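Side-chain contacts in 2-methyl-3-hydroxypyridine-5-carboxylic acid oxygenase (PDB 3ALJ), which catalyses, as an FAD-dependent oxygenase, the oxidation of 2-methyl-3-hydroxypyridine-5-carboxylic acid, a step of vitamin B6 breakdown: residues Glu83-Met86 and His87-Ser90; Gly344-Ala348 and Asn349-Ser353; Ala366-Pro370 and Leu371-Tyr375. One frame throughout, in Å; residues are numbered along the deposited sequence.

Contact 1 (Glu83-Met86 and His87-Ser90)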
loop_
_atom_site.group_PDB
_atom_site.type_symbol
_atom_site.label_atom_id
_atom_site.label_comp_id
_atom_site.label_asym_id
_atom_site.label_seq_id
_atom_site.Cartn_x
_atom_site.Cartn_y
_atom_site.Cartn_z
ATOM N N GLU A 83 -14.209 -3.706 -13.329
ATOM C CA GLU A 83 -15.512 -3.167 -13.768
ATOM C C GLU A 83 -15.912 -1.950 -12.863
ATOM O O GLU A 83 -15.616 -1.978 -11.680
ATOM C CB GLU A 83 -16.540 -4.271 -13.757
ATOM C CG GLU A 83 -17.915 -3.808 -14.217
ATOM C CD GLU A 83 -18.910 -4.969 -14.369
ATOM O OE1 GLU A 83 -18.676 -6.057 -13.817
ATOM O OE2 GLU A 83 -19.993 -4.692 -14.923
ATOM N N THR A 84 -16.551 -0.957 -13.438
ATOM C CA THR A 84 -17.119 0.151 -12.686
ATOM C C THR A 84 -18.590 0.216 -12.896
ATOM O O THR A 84 -19.060 0.126 -14.101
ATOM C CB THR A 84 -16.446 1.438 -13.168
ATOM O OG1 THR A 84 -15.046 1.317 -12.923
ATOM C CG2 THR A 84 -16.884 2.673 -12.329
ATOM N N TRP A 85 -19.346 0.377 -11.803
ATOM C CA TRP A 85 -20.807 0.712 -11.909
ATOM C C TRP A 85 -21.070 2.117 -11.413
ATOM O O TRP A 85 -20.455 2.559 -10.440
ATOM C CB TRP A 85 -21.648 -0.249 -11.069
ATOM C CG TRP A 85 -21.644 -1.690 -11.529
ATOM C CD1 TRP A 85 -21.013 -2.246 -12.585
ATOM C CD2 TRP A 85 -22.358 -2.757 -10.799
ATOM N NE1 TRP A 85 -21.301 -3.614 -12.602
ATOM C CE2 TRP A 85 -22.123 -3.961 -11.540
ATOM C CE3 TRP A 85 -23.155 -2.781 -9.618
ATOM C CZ2 TRP A 85 -22.635 -5.206 -11.126
ATOM C CZ3 TRP A 85 -23.700 -4.056 -9.211
ATOM C CH2 TRP A 85 -23.382 -5.213 -9.936
ATOM N N MET A 86 -22.065 2.752 -11.999
ATOM C CA MET A 86 -22.640 3.987 -11.483
ATOM C C MET A 86 -24.120 3.779 -11.352
ATOM O O MET A 86 -24.778 3.440 -12.373
ATOM C CB MET A 86 -22.392 5.171 -12.429
ATOM C CG MET A 86 -23.219 6.433 -11.979
ATOM S SD MET A 86 -22.857 6.983 -10.257
ATOM C CE MET A 86 -21.237 7.442 -10.531
ATOM N N HIS A 87 -24.698 3.867 -10.170
ATOM C CA HIS A 87 -26.158 3.635 -10.005
ATOM C C HIS A 87 -26.562 2.292 -10.579
ATOM O O HIS A 87 -27.610 2.170 -11.237
ATOM C CB HIS A 87 -26.969 4.834 -10.547
ATOM C CG HIS A 87 -26.641 6.147 -9.878
ATOM N ND1 HIS A 87 -26.510 6.325 -8.498
ATOM C CD2 HIS A 87 -26.423 7.349 -10.432
ATOM C CE1 HIS A 87 -26.166 7.591 -8.253
ATOM N NE2 HIS A 87 -26.107 8.229 -9.406
ATOM N N ASN A 88 -25.732 1.261 -10.321
ATOM C CA ASN A 88 -25.997 -0.167 -10.732
ATOM C C ASN A 88 -25.898 -0.392 -12.215
ATOM O O ASN A 88 -26.191 -1.566 -12.651
ATOM C CB ASN A 88 -27.352 -0.670 -10.190
ATOM C CG ASN A 88 -27.430 -0.445 -8.715
ATOM O OD1 ASN A 88 -26.455 -0.762 -8.062
ATOM N ND2 ASN A 88 -28.477 0.128 -8.224
ATOM N N LYS A 89 -25.466 0.592 -13.015
ATOM C CA LYS A 89 -25.291 0.403 -14.480
ATOM C C LYS A 89 -23.787 0.271 -14.692
ATOM O O LYS A 89 -22.966 1.044 -14.237
ATOM C CB LYS A 89 -25.790 1.652 -15.192
ATOM C CG LYS A 89 -25.517 1.652 -16.712
ATOM C CD LYS A 89 -26.236 0.409 -17.405
ATOM C CE LYS A 89 -26.156 0.729 -18.907
ATOM N NZ LYS A 89 -24.878 0.414 -19.477
ATOM N N SER A 90 -23.350 -0.754 -15.414
ATOM C CA SER A 90 -21.964 -0.932 -15.766
ATOM C C SER A 90 -21.569 0.108 -16.743
ATOM O O SER A 90 -22.152 0.185 -17.857
ATOM C CB SER A 90 -21.830 -2.368 -16.273
ATOM O OG SER A 90 -20.422 -2.588 -16.552
#
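Strands 82-86 and 89-94 form a tight beta hairpin, closed by a type I' turn from M86 to K89 with H87 and N88 at its corners. M86 and K89 are a hydrogen-bonded pair: M86 N gives to K89 O at 3.0 Å, and K89 N returns a bond to M86 O. Next along, W85 and S90 form a non-hydrogen-bonded pair, and the carboxylate of E83 reaches the same face. Its oxygen OE2 is gripped twice: S90 OG donates to the anti lone pair of E83 OE2 at 2.7 Å, and W85 NE1 donates to E83 OE2 at 2.9 Å. The second donor stands above the carboxylate plane, although OE2 lies in the indole plane. The stretched E83 chain, with CG anti to the backbone N (chi1 -179°), carries the acid there. The hairpin edges a seven-stranded mixed sheet whose strand 199-203 flanks 82-86 on its other side. On the face of M86 and K89, the bent thioether sets M86 SD over one face of the H87 imidazole, 3.6 Å from the ring centroid. W85 CD1 lies 3.8 Å from S90 CB, while the ring of F251 meets the indole edge-to-face.

Contact 2 (Gly344-Ala348 and Asn349-Ser353)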
loop_
_atom_site.group_PDB
_atom_site.type_symbol
_atom_site.label_atom_id
_atom_site.label_comp_id
_atom_site.label_asym_id
_atom_site.label_seq_id
_atom_site.Cartn_x
_atom_site.Cartn_y
_atom_site.Cartn_z
ATOM N N GLY A 344 -4.453 12.074 -5.912
ATOM C CA GLY A 344 -5.212 13.097 -5.218
ATOM C C GLY A 344 -6.271 13.816 -6.059
ATOM O O GLY A 344 -7.362 14.125 -5.581
ATOM N N ASP A 345 -5.873 14.075 -7.306
ATOM C CA ASP A 345 -6.843 14.711 -8.228
ATOM C C ASP A 345 -8.012 13.770 -8.511
ATOM O O ASP A 345 -9.164 14.139 -8.372
ATOM C CB ASP A 345 -6.076 15.007 -9.480
ATOM C CG ASP A 345 -6.923 15.637 -10.572
ATOM O OD1 ASP A 345 -7.856 15.006 -11.154
ATOM O OD2 ASP A 345 -6.653 16.767 -10.887
ATOM N N TYR A 346 -7.724 12.500 -8.778
ATOM C CA TYR A 346 -8.864 11.571 -8.969
ATOM C C TYR A 346 -9.708 11.449 -7.755
ATOM O O TYR A 346 -10.916 11.425 -7.877
ATOM C CB TYR A 346 -8.272 10.145 -9.250
ATOM C CG TYR A 346 -8.008 9.886 -10.736
ATOM C CD1 TYR A 346 -7.726 10.890 -11.699
ATOM C CD2 TYR A 346 -8.116 8.614 -11.214
ATOM C CE1 TYR A 346 -7.460 10.570 -13.082
ATOM C CE2 TYR A 346 -7.913 8.326 -12.520
ATOM C CZ TYR A 346 -7.608 9.245 -13.452
ATOM O OH TYR A 346 -7.425 8.965 -14.806
ATOM N N ALA A 347 -9.082 11.399 -6.563
ATOM C CA ALA A 347 -9.941 11.236 -5.367
ATOM C C ALA A 347 -10.835 12.478 -5.186
ATOM O O ALA A 347 -12.021 12.340 -4.976
ATOM C CB ALA A 347 -9.000 11.096 -4.190
ATOM N N ALA A 348 -10.222 13.672 -5.325
ATOM C CA ALA A 348 -11.048 14.884 -5.111
ATOM C C ALA A 348 -12.132 15.071 -6.118
ATOM O O ALA A 348 -13.240 15.553 -5.751
ATOM C CB ALA A 348 -10.108 16.093 -5.151
ATOM N N ASN A 349 -11.891 14.669 -7.332
ATOM C CA ASN A 349 -12.863 14.863 -8.451
ATOM C C ASN A 349 -13.768 13.627 -8.568
ATOM O O ASN A 349 -14.657 13.667 -9.419
ATOM C CB ASN A 349 -12.129 15.105 -9.762
ATOM C CG ASN A 349 -11.499 16.524 -9.845
ATOM O OD1 ASN A 349 -12.225 17.513 -9.563
ATOM N ND2 ASN A 349 -10.226 16.604 -10.208
ATOM N N ARG A 350 -13.595 12.611 -7.698
ATOM C CA ARG A 350 -14.395 11.330 -7.866
ATOM C C ARG A 350 -14.219 10.841 -9.282
ATOM O O ARG A 350 -15.192 10.229 -9.853
ATOM C CB ARG A 350 -15.857 11.559 -7.505
ATOM C CG ARG A 350 -16.058 11.667 -5.937
ATOM C CD ARG A 350 -15.737 13.080 -5.480
ATOM N NE ARG A 350 -16.131 13.233 -4.111
ATOM C CZ ARG A 350 -15.326 13.255 -3.038
ATOM N NH1 ARG A 350 -13.988 13.246 -3.048
ATOM N NH2 ARG A 350 -15.890 13.448 -1.860
ATOM N N SER A 351 -13.032 10.957 -9.892
ATOM C CA SER A 351 -12.872 10.625 -11.281
ATOM C C SER A 351 -13.162 9.155 -11.600
ATOM O O SER A 351 -13.663 8.885 -12.722
ATOM C CB SER A 351 -11.451 10.902 -11.777
ATOM O OG SER A 351 -11.125 12.312 -11.500
ATOM N N LEU A 352 -12.839 8.260 -10.660
ATOM C CA LEU A 352 -13.086 6.846 -10.940
ATOM C C LEU A 352 -14.565 6.524 -11.175
ATOM O O LEU A 352 -14.885 5.504 -11.828
ATOM C CB LEU A 352 -12.511 5.977 -9.813
ATOM C CG LEU A 352 -10.941 6.083 -9.734
ATOM C CD1 LEU A 352 -10.669 5.323 -8.446
ATOM C CD2 LEU A 352 -10.311 5.417 -10.894
ATOM N N SER A 353 -15.465 7.382 -10.697
ATOM C CA SER A 353 -16.926 7.127 -10.855
ATOM C C SER A 353 -17.367 7.166 -12.313
ATOM O O SER A 353 -18.434 6.684 -12.584
ATOM C CB SER A 353 -17.737 8.161 -10.052
ATOM O OG SER A 353 -17.637 9.472 -10.622
HETATM O O HOH W 1 -11.927 8.765 -7.943
#
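S351 lays its CB over one face of the Y346 ring, a CH-pi contact with CB 3.9 Å from the ring centroid and 20° off the normal. L352 crosses the same tyrosine at about a right angle, its CD2 touching Y346 CD2 at 3.9 Å. The buried phenol is tied down at its far end by a hydrogen bond from Y346 OH to the backbone oxygen of M357, and A296, L297, T359 and A362 also pack on this side chain. Were Y346 cut back to an alanine, S351 CB and L352 CD2 would probably face a gap and M357 O would lose its phenol partner. Behind the ring, the backbone sets these residues: S351 N donates to Y346 O at 3.0 Å, and one water bridges Y346 O to L352 N. A347 O takes two donors from opposite faces of its plane, R350 N and, at 2.9 Å, R350 NH1; a bend at chi2 (83°) folds the arginine back so that its guanidinium meets the oxygen near its own plane. Just before this, N349 N bonds to D345 O at 3.0 Å, backed by a weak bond from N349 ND2 to D345 OD1. On the outgoing side R350 O accepts from both S353 N and S353 OG, the hydroxyl at 2.7 Å, which fastens the short 3-10 turn. R350 has positive phi, and the bonds from R350 N and S351 N back into the last turn make this a Schellman motif ending helix 321-349.

Contact 3 (Ala366-Pro370 and Leu371-Tyr375)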
loop_
_atom_site.group_PDB
_atom_site.type_symbol
_atom_site.label_atom_id
_atom_site.label_comp_id
_atom_site.label_asym_id
_atom_site.label_seq_id
_atom_site.Cartn_x
_atom_site.Cartn_y
_atom_site.Cartn_z
ATOM N N ALA A 366 2.080 2.134 -12.467
ATOM C CA ALA A 366 1.951 0.615 -12.559
ATOM C C ALA A 366 2.802 0.077 -13.712
ATOM O O ALA A 366 3.282 -1.036 -13.600
ATOM C CB ALA A 366 0.495 0.284 -12.798
ATOM N N ARG A 367 2.968 0.875 -14.785
ATOM C CA ARG A 367 3.762 0.440 -15.928
ATOM C C ARG A 367 5.216 0.371 -15.667
ATOM O O ARG A 367 5.973 -0.315 -16.411
ATOM C CB ARG A 367 3.491 1.366 -17.128
ATOM C CG ARG A 367 2.072 1.130 -17.704
ATOM C CD ARG A 367 1.784 2.098 -18.847
ATOM N NE ARG A 367 2.708 1.726 -19.888
ATOM C CZ ARG A 367 3.646 2.512 -20.362
ATOM N NH1 ARG A 367 3.738 3.818 -20.003
ATOM N NH2 ARG A 367 4.491 1.940 -21.200
ATOM N N TYR A 368 5.740 1.121 -14.644
ATOM C CA TYR A 368 7.150 1.146 -14.387
ATOM C C TYR A 368 7.645 -0.212 -13.938
ATOM O O TYR A 368 7.074 -0.865 -13.025
ATOM C CB TYR A 368 7.441 2.219 -13.283
ATOM C CG TYR A 368 8.923 2.313 -12.985
ATOM C CD1 TYR A 368 9.826 2.716 -14.026
ATOM C CD2 TYR A 368 9.436 1.897 -11.755
ATOM C CE1 TYR A 368 11.192 2.764 -13.762
ATOM C CE2 TYR A 368 10.787 2.008 -11.486
ATOM C CZ TYR A 368 11.682 2.380 -12.535
ATOM O OH TYR A 368 13.049 2.444 -12.296
ATOM N N ASP A 369 8.744 -0.720 -14.568
ATOM C CA ASP A 369 9.404 -1.938 -14.094
ATOM C C ASP A 369 10.675 -1.544 -13.333
ATOM O O ASP A 369 11.662 -1.137 -13.941
ATOM C CB ASP A 369 9.839 -2.770 -15.309
ATOM C CG ASP A 369 10.682 -3.891 -14.866
ATOM O OD1 ASP A 369 10.658 -4.310 -13.705
ATOM O OD2 ASP A 369 11.378 -4.472 -15.701
ATOM N N PRO A 370 10.695 -1.669 -12.008
ATOM C CA PRO A 370 11.858 -1.301 -11.268
ATOM C C PRO A 370 13.041 -2.210 -11.543
ATOM O O PRO A 370 14.189 -1.765 -11.239
ATOM C CB PRO A 370 11.355 -1.460 -9.778
ATOM C CG PRO A 370 10.313 -2.535 -9.906
ATOM C CD PRO A 370 9.609 -2.194 -11.182
ATOM N N LEU A 371 12.895 -3.448 -12.060
ATOM C CA LEU A 371 14.081 -4.357 -12.217
ATOM C C LEU A 371 14.890 -3.854 -13.426
ATOM O O LEU A 371 16.144 -3.720 -13.333
ATOM C CB LEU A 371 13.553 -5.777 -12.413
ATOM C CG LEU A 371 12.576 -6.326 -11.328
ATOM C CD1 LEU A 371 12.475 -7.839 -11.528
ATOM C CD2 LEU A 371 13.220 -5.999 -9.987
ATOM N N ARG A 372 14.204 -3.592 -14.523
ATOM C CA ARG A 372 14.872 -3.065 -15.752
ATOM C C ARG A 372 14.943 -1.591 -15.830
ATOM O O ARG A 372 15.677 -1.028 -16.717
ATOM C CB ARG A 372 14.137 -3.476 -17.024
ATOM C CG ARG A 372 14.295 -4.976 -17.186
ATOM C CD ARG A 372 13.605 -5.499 -18.428
ATOM N NE ARG A 372 14.210 -4.889 -19.587
ATOM C CZ ARG A 372 13.471 -4.387 -20.560
ATOM N NH1 ARG A 372 12.156 -4.544 -20.483
ATOM N NH2 ARG A 372 14.054 -3.842 -21.642
ATOM N N ARG A 373 14.231 -0.861 -14.955
ATOM C CA ARG A 373 14.212 0.593 -14.956
ATOM C C ARG A 373 13.648 1.178 -16.253
ATOM O O ARG A 373 14.139 2.172 -16.803
ATOM C CB ARG A 373 15.640 1.231 -14.629
ATOM C CG ARG A 373 16.256 0.579 -13.407
ATOM C CD ARG A 373 17.620 1.276 -13.194
ATOM N NE ARG A 373 18.383 0.381 -12.347
ATOM C CZ ARG A 373 19.338 0.844 -11.491
ATOM N NH1 ARG A 373 20.000 -0.097 -10.808
ATOM N NH2 ARG A 373 19.531 2.183 -11.410
ATOM N N VAL A 374 12.589 0.538 -16.780
ATOM C CA VAL A 374 11.876 1.093 -17.989
ATOM C C VAL A 374 10.425 0.987 -17.755
ATOM O O VAL A 374 10.016 0.260 -16.779
ATOM C CB VAL A 374 12.202 0.198 -19.237
ATOM C CG1 VAL A 374 13.792 0.318 -19.551
ATOM C CG2 VAL A 374 11.789 -1.250 -19.031
ATOM N N TYR A 375 9.627 1.620 -18.597
ATOM C CA TYR A 375 8.153 1.470 -18.571
ATOM C C TYR A 375 7.774 0.375 -19.534
ATOM O O TYR A 375 8.330 0.340 -20.695
ATOM C CB TYR A 375 7.495 2.787 -18.965
ATOM C CG TYR A 375 7.710 3.861 -17.943
ATOM C CD1 TYR A 375 8.890 4.627 -17.915
ATOM C CD2 TYR A 375 6.814 3.958 -16.905
ATOM C CE1 TYR A 375 9.075 5.561 -16.886
ATOM C CE2 TYR A 375 6.949 4.911 -15.890
ATOM C CZ TYR A 375 8.031 5.731 -15.915
ATOM O OH TYR A 375 8.221 6.735 -14.947
#
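Residues 367-370 and 371-375 run nearly antiparallel, their end-to-end directions 152° apart, as a small two-stranded hairpin that leaves the end of helix 364-367. D369 N donates to V374 O at 2.7 Å. In return D369 O accepts weak bonds from R373 N and V374 N; R373, with positive phi, and V374 both face D369, a G1 beta bulge. One step away, Y368 and Y375 form a non-hydrogen-bonded pair, and their side chains share a face of the hairpin. The edge of the Y368 ring points at the face of the Y375 ring, the centroids 5.4 Å apart and the planes at 59°, while Y375 CE2 rests on Y368 CB at 3.8 Å. Helix 321-349 packs on both tyrosines, through I332 and I335 among others. The other end of Y368 lies alongside R373, with the hydroxyl oxygen OH 3.4 Å from R373 CA. At the start of the turn the D369 carboxylate, swung round with CG anti to the backbone N (chi1 171°), holds the chain in an Asx turn. L371 N donates to D369 OD1 at 2.9 Å from above the carboxylate plane, and R372 N reaches D369 OD2 weakly. A salt bridge from R61 on helix 57-65 to D369 OD2 ties this buried acid to the body of the protein. At the helix end, the R367 guanidinium hydrogen-bonds through NE to W377 O and lies across Y375, with R367 NH2 3.8 Å from Y375 CB.

In the fold
Contacts 1 and 2, centred 16 Å apart, meet directly: T84 CG2 packs on L352 O at 3.5 Å and M86 CE on S353 O at 3.6 Å. W203, on the neighbouring strand, is touched by M86 of contact 1 and by R350, L352 and S353 of contact 2, which sets the chain just after helix 321-349 against the seven-stranded sheet. Contact 3 stands apart, its centre about 32 Å from that of contact 1; its nearest atoms are about 12 Å from contact 2, which lies at the C-terminal end of the helix whose earlier turns carry contact 3. Contacts 2 and 3 both follow, in sequence, the residues lining the FAD pocket, which end at 302.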